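Local coordinates for peptide-binding protein (Photobacterium damsela subsp. piscicida, PDB 6SQX) that cleaves the peptidoglycan of potentially competing bacteria as a secreted NlpC/P60 endopeptidase, probably by a cysteine-type mechanism, at residues Y65-S69 / D70-Q74; G208-P211 / T212-A216; K251-E254 / A255-L259. All blocks are in the same frame, centred on the assembly; numbering follows the deposited sequence. Where two conformers were deposited one is given.

How the contacts relate
All three contacts are tight local turns between neighbouring elements of the chain. Contact 1 follows helix 50-64 and lies against strands 142-145 and 186-192 of the sheet whose two outermost strands, 206-211 and 215-217, are joined by contact 2; the two contacts are about 18 Å apart, centre to centre. Contact 3, about 17 Å from contact 2 between centres, leads into the second five-stranded sheet. N147 connects these two, touching S214 and accepting a bond from K251. No pair touches: nearest atoms are about 7 Å apart (1 and 2, 2 and 3) or about 5 Å (1 and 3). Contact 3 reaches the NlpC/P60 region through R330, whose helix 326-334 follows the oxidised C324.

Contact 1 of 3, residues Y65-S69 / D70-Q74; sequences YFQWS and DDANQ
F66 and A72 make the tight side of this turn. The methyl CB of A72 sits over one face of the F66 ring, 4.2 Å from its centroid and displaced toward the rim: a CH-pi contact. The ring reaches there because CG is anti to the backbone N (chi1 -180°), which swings it out alongside the turn. A72 CB also lies 3.3 Å from F66 O, while D71 CB approaches the ring obliquely, 3.8 Å from F66 CE1.

Next to this packing, S69 ties the short 3-10 segment ending at W68 to the type I turn from S69 to A72. S69 OG donates to F66 O (2.8 Å), in the carbonyl plane and on a lone pair, and S69 N binds that oxygen too. S69 OG in turn accepts from D71 N at 3.2 Å, an ST turn, with a bent N-H...O angle of 137°. The closing bond of the beta turn, from A72 N to S69 O, is weak at 3.4 Å.

The carboxylates of D70 and D71 mark the looser side, toward solvent, and D70 is steadied by a salt bridge to R142. On the buried side, Q67 gives its amide oxygen to K202. One serine hydroxyl thus acts as both donor and acceptor, relaying hydrogen bonding from the 3-10 carbonyl to the turn amide where the beta-turn bond itself is weak.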
loop_
_atom_site.group_PDB
_atom_site.type_symbol
_atom_site.label_atom_id
_atom_site.label_comp_id
_atom_site.label_asym_id
_atom_site.label_seq_id
_atom_site.Cartn_x
_atom_site.Cartn_y
_atom_site.Cartn_z
ATOM N N TYR A 65 -7.453 -5.921 13.230
ATOM C CA TYR A 65 -8.289 -5.434 14.333
ATOM C C TYR A 65 -7.491 -4.967 15.545
ATOM O O TYR A 65 -8.089 -4.707 16.597
ATOM C CB TYR A 65 -9.318 -6.504 14.753
ATOM C CG TYR A 65 -10.326 -6.784 13.646
ATOM C CD1 TYR A 65 -11.337 -5.869 13.351
ATOM C CD2 TYR A 65 -10.264 -7.963 12.900
ATOM C CE1 TYR A 65 -12.273 -6.125 12.333
ATOM C CE2 TYR A 65 -11.180 -8.204 11.884
ATOM C CZ TYR A 65 -12.185 -7.293 11.620
ATOM O OH TYR A 65 -13.114 -7.565 10.594
ATOM N N PHE A 66 -6.178 -4.790 15.396
ATOM C CA PHE A 66 -5.348 -4.442 16.549
ATOM C C PHE A 66 -5.813 -3.155 17.205
ATOM O O PHE A 66 -5.750 -3.026 18.440
ATOM C CB PHE A 66 -3.907 -4.281 16.076
ATOM C CG PHE A 66 -2.963 -3.925 17.174
ATOM C CD1 PHE A 66 -2.634 -4.846 18.162
ATOM C CD2 PHE A 66 -2.377 -2.671 17.211
ATOM C CE1 PHE A 66 -1.719 -4.502 19.172
ATOM C CE2 PHE A 66 -1.455 -2.318 18.210
ATOM C CZ PHE A 66 -1.152 -3.249 19.197
ATOM N N GLN A 67 -6.283 -2.176 16.426
ATOM C CA GLN A 67 -6.689 -0.911 17.050
ATOM C C GLN A 67 -7.949 -1.050 17.891
ATOM O O GLN A 67 -8.282 -0.125 18.632
ATOM C CB GLN A 67 -6.903 0.194 15.997
ATOM C CG GLN A 67 -5.671 0.472 15.148
ATOM C CD GLN A 67 -4.444 0.860 15.945
ATOM O OE1 GLN A 67 -4.519 1.324 17.088
ATOM N NE2 GLN A 67 -3.307 0.722 15.312
ATOM N N TRP A 68 -8.687 -2.147 17.742
ATOM C CA TRP A 68 -9.866 -2.402 18.552
ATOM C C TRP A 68 -9.542 -3.307 19.718
ATOM O O TRP A 68 -10.439 -3.665 20.491
ATOM C CB TRP A 68 -10.988 -3.007 17.699
ATOM C CG TRP A 68 -11.648 -2.066 16.760
ATOM C CD1 TRP A 68 -11.372 -0.730 16.579
ATOM C CD2 TRP A 68 -12.674 -2.396 15.806
ATOM N NE1 TRP A 68 -12.207 -0.200 15.593
ATOM C CE2 TRP A 68 -13.002 -1.205 15.114
ATOM C CE3 TRP A 68 -13.365 -3.574 15.494
ATOM C CZ2 TRP A 68 -13.984 -1.171 14.111
ATOM C CZ3 TRP A 68 -14.353 -3.525 14.515
ATOM C CH2 TRP A 68 -14.635 -2.341 13.823
ATOM N N SER A 69 -8.259 -3.624 19.903
ATOM C CA SER A 69 -7.858 -4.580 20.927
ATOM C C SER A 69 -7.455 -3.888 22.223
ATOM O O SER A 69 -7.145 -2.705 22.264
ATOM C CB SER A 69 -6.711 -5.467 20.433
ATOM O OG SER A 69 -5.450 -4.837 20.567
ATOM N N ASP A 70 -7.464 -4.663 23.296
ATOM C CA ASP A 70 -7.088 -4.085 24.571
ATOM C C ASP A 70 -5.607 -3.736 24.613
ATOM O O ASP A 70 -5.200 -2.965 25.489
ATOM C CB ASP A 70 -7.440 -5.046 25.718
ATOM C CG ASP A 70 -8.935 -5.119 25.992
ATOM O OD1 ASP A 70 -9.678 -4.270 25.434
ATOM O OD2 ASP A 70 -9.357 -6.009 26.783
ATOM N N ASP A 71 -4.804 -4.288 23.690
ATOM C CA ASP A 71 -3.354 -4.092 23.656
ATOM C C ASP A 71 -2.952 -2.718 23.120
ATOM O O ASP A 71 -1.860 -2.229 23.437
ATOM C CB ASP A 71 -2.708 -5.167 22.769
ATOM C CG ASP A 71 -2.875 -6.577 23.321
ATOM O OD1 ASP A 71 -2.800 -6.751 24.561
ATOM O OD2 ASP A 71 -3.094 -7.516 22.513
ATOM N N ALA A 72 -3.784 -2.097 22.304
ATOM C CA ALA A 72 -3.432 -0.861 21.632
ATOM C C ALA A 72 -3.687 0.344 22.540
ATOM O O ALA A 72 -4.562 0.317 23.419
ATOM C CB ALA A 72 -4.299 -0.736 20.372
ATOM N N ASN A 73 -2.920 1.407 22.315
ATOM C CA ASN A 73 -3.085 2.632 23.090
ATOM C C ASN A 73 -2.793 3.839 22.209
ATOM O O ASN A 73 -2.306 3.707 21.078
ATOM C CB ASN A 73 -2.237 2.628 24.390
ATOM C CG ASN A 73 -0.745 2.686 24.114
ATOM O OD1 ASN A 73 -0.259 3.622 23.482
ATOM N ND2 ASN A 73 -0.004 1.682 24.596
ATOM N N GLN A 74 -3.090 5.033 22.734
ATOM C CA GLN A 74 -2.993 6.246 21.929
ATOM C C GLN A 74 -1.579 6.805 21.829
ATOM O O GLN A 74 -1.362 7.761 21.067
ATOM C CB GLN A 74 -3.914 7.343 22.464
ATOM C CG GLN A 74 -5.411 7.088 22.285
ATOM C CD GLN A 74 -6.203 8.149 22.973
ATOM O OE1 GLN A 74 -6.014 8.385 24.179
ATOM N NE2 GLN A 74 -7.063 8.840 22.237
#

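Contact 2 of 3, residues G208-P211 / T212-A216; sequences GWVP and TSSIA
V210 and I215 meet branch to branch where strand 206-211 gives way, through one 3-10 turn, to strand 215-217. The CG2 methyl of V210 faces the CG2 methyl of I215 at 3.7 Å, with the two side chains crossing obliquely. V210 CG2 lies between its backbone N and carbonyl carbon (chi1 -65° for CG1), the branch directed at the turn, and in the S214 conformer described, one of two deposited, V210 CG2 also touches S214 OG at 3.5 Å. I215 holds CG2 anti to its carbonyl carbon and beside its backbone N, and this is the branch that meets V210 CG2. The I215 side chain also packs on I187 and L189 of strand 186-192.

The polar half gathers on P211 O, which receives two bonds from S214 by different approaches. S214 N comes to P211 O at 2.9 Å from above the carbonyl plane, 55° out of it, and closes the 3-10 turn. In the same conformer S214 OG reaches P211 O in that plane, also at 2.9 Å. The proline ring stands alongside, P211 CD lying 4.0 Å from S214 OG. At the head of the turn T212 directs OG1 elsewhere, to K196 O and T199.

A 3-10 turn ahead of the last strand is a hallmark of SH3 folds, and here it joins the two outermost strands of the five-stranded sheet. The P211 carbonyl accepts the S214 amide, with the hydroxyl as a second donor in this conformer, while the V210 and I215 CG2 methyls make the apolar contact beside it.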
loop_
_atom_site.group_PDB
_atom_site.type_symbol
_atom_site.label_atom_id
_atom_site.label_comp_id
_atom_site.label_asym_id
_atom_site.label_seq_id
_atom_site.Cartn_x
_atom_site.Cartn_y
_atom_site.Cartn_z
ATOM N N GLY A 208 -1.291 8.684 10.789
ATOM C CA GLY A 208 -1.291 9.994 10.166
ATOM C C GLY A 208 -2.651 10.662 10.224
ATOM O O GLY A 208 -3.553 10.200 10.901
ATOM N N TRP A 209 -2.749 11.803 9.546
ATOM C CA TRP A 209 -3.898 12.685 9.665
ATOM C C TRP A 209 -4.864 12.487 8.500
ATOM O O TRP A 209 -4.450 12.311 7.338
ATOM C CB TRP A 209 -3.429 14.144 9.636
ATOM C CG TRP A 209 -2.505 14.521 10.797
ATOM C CD1 TRP A 209 -1.156 14.316 10.871
ATOM C CD2 TRP A 209 -2.884 15.160 12.022
ATOM N NE1 TRP A 209 -0.672 14.770 12.087
ATOM C CE2 TRP A 209 -1.708 15.316 12.796
ATOM C CE3 TRP A 209 -4.097 15.623 12.531
ATOM C CZ2 TRP A 209 -1.708 15.919 14.062
ATOM C CZ3 TRP A 209 -4.105 16.206 13.796
ATOM C CH2 TRP A 209 -2.914 16.370 14.536
ATOM N N VAL A 210 -6.158 12.561 8.803
ATOM C CA VAL A 210 -7.220 12.441 7.795
ATOM C C VAL A 210 -8.280 13.476 8.123
ATOM O O VAL A 210 -8.368 13.945 9.261
ATOM C CB VAL A 210 -7.874 11.044 7.810
ATOM C CG1 VAL A 210 -6.873 9.941 7.387
ATOM C CG2 VAL A 210 -8.515 10.784 9.200
ATOM N N PRO A 211 -9.117 13.836 7.160
ATOM C CA PRO A 211 -10.234 14.737 7.470
ATOM C C PRO A 211 -11.114 14.132 8.549
ATOM O O PRO A 211 -11.421 12.938 8.531
ATOM C CB PRO A 211 -10.996 14.823 6.141
ATOM C CG PRO A 211 -9.923 14.503 5.108
ATOM C CD PRO A 211 -9.103 13.433 5.743
ATOM N N THR A 212 -11.515 14.974 9.505
ATOM C CA THR A 212 -12.384 14.482 10.569
ATOM C C THR A 212 -13.669 13.872 10.011
ATOM O O THR A 212 -14.175 12.879 10.552
ATOM C CB THR A 212 -12.655 15.604 11.556
ATOM O OG1 THR A 212 -11.396 16.009 12.116
ATOM C CG2 THR A 212 -13.650 15.174 12.675
ATOM N N SER A 213 -14.187 14.415 8.912
ATOM C CA SER A 213 -15.406 13.869 8.330
ATOM C C SER A 213 -15.226 12.460 7.777
ATOM O O SER A 213 -16.218 11.807 7.439
ATOM C CB SER A 213 -15.905 14.803 7.224
ATOM O OG SER A 213 -14.916 14.955 6.218
ATOM N N SER A 214 -13.995 11.977 7.632
ATOM C CA SER A 214 -13.767 10.657 7.055
ATOM C C SER A 214 -13.724 9.552 8.103
ATOM O O SER A 214 -13.611 8.375 7.741
ATOM C CB SER A 214 -12.467 10.646 6.245
ATOM O OG SER A 214 -11.334 10.453 7.080
ATOM N N ILE A 215 -13.833 9.898 9.389
ATOM C CA ILE A 215 -13.739 8.917 10.455
ATOM C C ILE A 215 -14.866 9.105 11.467
ATOM O O ILE A 215 -15.527 10.149 11.511
ATOM C CB ILE A 215 -12.343 8.951 11.147
ATOM C CG1 ILE A 215 -11.908 10.359 11.635
ATOM C CG2 ILE A 215 -11.272 8.508 10.128
ATOM C CD1 ILE A 215 -12.558 10.823 12.903
ATOM N N ALA A 216 -15.097 8.059 12.262
ATOM C CA ALA A 216 -16.099 8.112 13.324
ATOM C C ALA A 216 -15.658 7.163 14.426
ATOM O O ALA A 216 -14.958 6.191 14.162
ATOM C CB ALA A 216 -17.462 7.668 12.770
#

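Contact 3 of 3, residues K251-E254 / A255-L259; sequences KILE and AGSIL. With EDO (1,2-ethanediol), chain N.
With OG turned beside its own backbone N (chi1 -57°), S257 offers hydroxyl and amide together to E254 O. The hydroxyl bond, S257 OG to E254 O, is short at 2.7 Å and lies in the carbonyl plane on a lone pair; the amide bond, S257 N to E254 O, is 3.2 Å and tilted 24° from that plane. The amide bond closes a type II turn from E254 to S257, in which G256 takes the positive-phi position that suits glycine. A second torsion brings in the apolar side: L253 has CG anti to its backbone N, and L253 CD1 meets L259 CD1 at 3.6 Å, the two leucines sliding past each other in opposite directions beside L266.

A water bridges E254 N, from which it accepts at 3.0 Å, and S257 OG, to which it donates at 2.8 Å. The serine hydroxyl therefore gives one hydrogen bond and takes another.

The E254 carboxylate finds its partners outside the turn: OE1 is salt-bridged to R330 and OE2 to K238. An ethanediol, probably from the crystallisation liquor, places its O2 a very short 2.4 Å from E254 OE2, a distance that deserves caution. R330 also binds A255 O, so the turn leading from strand 252-254 toward strand 259-262 is held to helix 326-334. K238 and R330 would be expected to favour a charged E254, and the R330 salt bridge links this buried turn to the NlpC/P60 region.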
loop_
_atom_site.group_PDB
_atom_site.type_symbol
_atom_site.label_atom_id
_atom_site.label_comp_id
_atom_site.label_asym_id
_atom_site.label_seq_id
_atom_site.Cartn_x
_atom_site.Cartn_y
_atom_site.Cartn_z
ATOM N N LYS A 251 -20.743 7.607 -3.751
ATOM C CA LYS A 251 -19.613 7.076 -2.981
ATOM C C LYS A 251 -18.947 5.972 -3.784
ATOM O O LYS A 251 -19.627 5.163 -4.414
ATOM C CB LYS A 251 -20.096 6.470 -1.659
ATOM C CG LYS A 251 -20.638 7.494 -0.705
ATOM C CD LYS A 251 -19.596 8.548 -0.349
ATOM C CE LYS A 251 -20.039 9.332 0.905
ATOM N NZ LYS A 251 -19.250 10.592 1.089
ATOM N N ILE A 252 -17.616 5.916 -3.757
ATOM C CA ILE A 252 -16.878 4.905 -4.496
ATOM C C ILE A 252 -16.470 3.787 -3.547
ATOM O O ILE A 252 -15.889 4.029 -2.475
ATOM C CB ILE A 252 -15.680 5.511 -5.239
ATOM C CG1 ILE A 252 -16.228 6.483 -6.292
ATOM C CG2 ILE A 252 -14.836 4.404 -5.878
ATOM C CD1 ILE A 252 -15.171 7.216 -7.093
ATOM N N LEU A 253 -16.784 2.558 -3.913
ATOM C CA LEU A 253 -16.349 1.376 -3.155
ATOM C C LEU A 253 -15.081 0.824 -3.800
ATOM O O LEU A 253 -15.060 0.555 -5.010
ATOM C CB LEU A 253 -17.454 0.309 -3.226
ATOM C CG LEU A 253 -17.205 -1.061 -2.593
ATOM C CD1 LEU A 253 -16.965 -0.902 -1.070
ATOM C CD2 LEU A 253 -18.360 -2.017 -2.894
ATOM N N GLU A 254 -14.018 0.643 -3.001
ATOM C CA GLU A 254 -12.693 0.303 -3.509
ATOM C C GLU A 254 -12.322 -1.119 -3.122
ATOM O O GLU A 254 -12.594 -1.576 -1.990
ATOM C CB GLU A 254 -11.636 1.243 -2.926
ATOM C CG GLU A 254 -11.802 2.682 -3.409
ATOM C CD GLU A 254 -10.911 3.073 -4.604
ATOM O OE1 GLU A 254 -10.195 2.186 -5.137
ATOM O OE2 GLU A 254 -10.969 4.270 -4.987
ATOM N N ALA A 255 -11.674 -1.831 -4.042
ATOM C CA ALA A 255 -11.120 -3.136 -3.686
ATOM C C ALA A 255 -10.201 -2.997 -2.468
ATOM O O ALA A 255 -9.538 -1.968 -2.273
ATOM C CB ALA A 255 -10.359 -3.737 -4.871
ATOM N N GLY A 256 -10.186 -4.044 -1.656
ATOM C CA GLY A 256 -9.481 -4.027 -0.377
ATOM C C GLY A 256 -10.389 -3.747 0.799
ATOM O O GLY A 256 -10.042 -4.087 1.930
ATOM N N SER A 257 -11.559 -3.145 0.561
ATOM C CA SER A 257 -12.512 -2.919 1.635
ATOM C C SER A 257 -13.069 -4.247 2.131
ATOM O O SER A 257 -13.235 -5.203 1.378
ATOM C CB SER A 257 -13.702 -2.112 1.115
ATOM O OG SER A 257 -13.256 -0.889 0.557
ATOM N N ILE A 258 -13.405 -4.285 3.417
ATOM C CA ILE A 258 -13.924 -5.449 4.083
ATOM C C ILE A 258 -15.139 -4.973 4.874
ATOM O O ILE A 258 -15.012 -4.172 5.809
ATOM C CB ILE A 258 -12.864 -6.113 4.976
ATOM C CG1 ILE A 258 -11.660 -6.571 4.135
ATOM C CG2 ILE A 258 -13.437 -7.299 5.765
ATOM C CD1 ILE A 258 -10.416 -6.891 5.046
ATOM N N LEU A 259 -16.334 -5.409 4.462
ATOM C CA LEU A 259 -17.543 -4.796 4.986
ATOM C C LEU A 259 -18.598 -5.852 5.281
ATOM O O LEU A 259 -18.605 -6.926 4.660
ATOM C CB LEU A 259 -18.132 -3.816 3.957
ATOM C CG LEU A 259 -17.239 -2.583 3.676
ATOM C CD1 LEU A 259 -17.696 -1.881 2.368
ATOM C CD2 LEU A 259 -17.315 -1.596 4.872
HETATM C C1 EDO N . -12.647 8.350 -3.505
HETATM O O1 EDO N . -13.466 7.946 -2.408
HETATM C C2 EDO N . -11.710 7.192 -3.839
HETATM O O2 EDO N . -12.398 6.161 -4.528
HETATM O O HOH W 1 -14.272 1.604 -0.214
#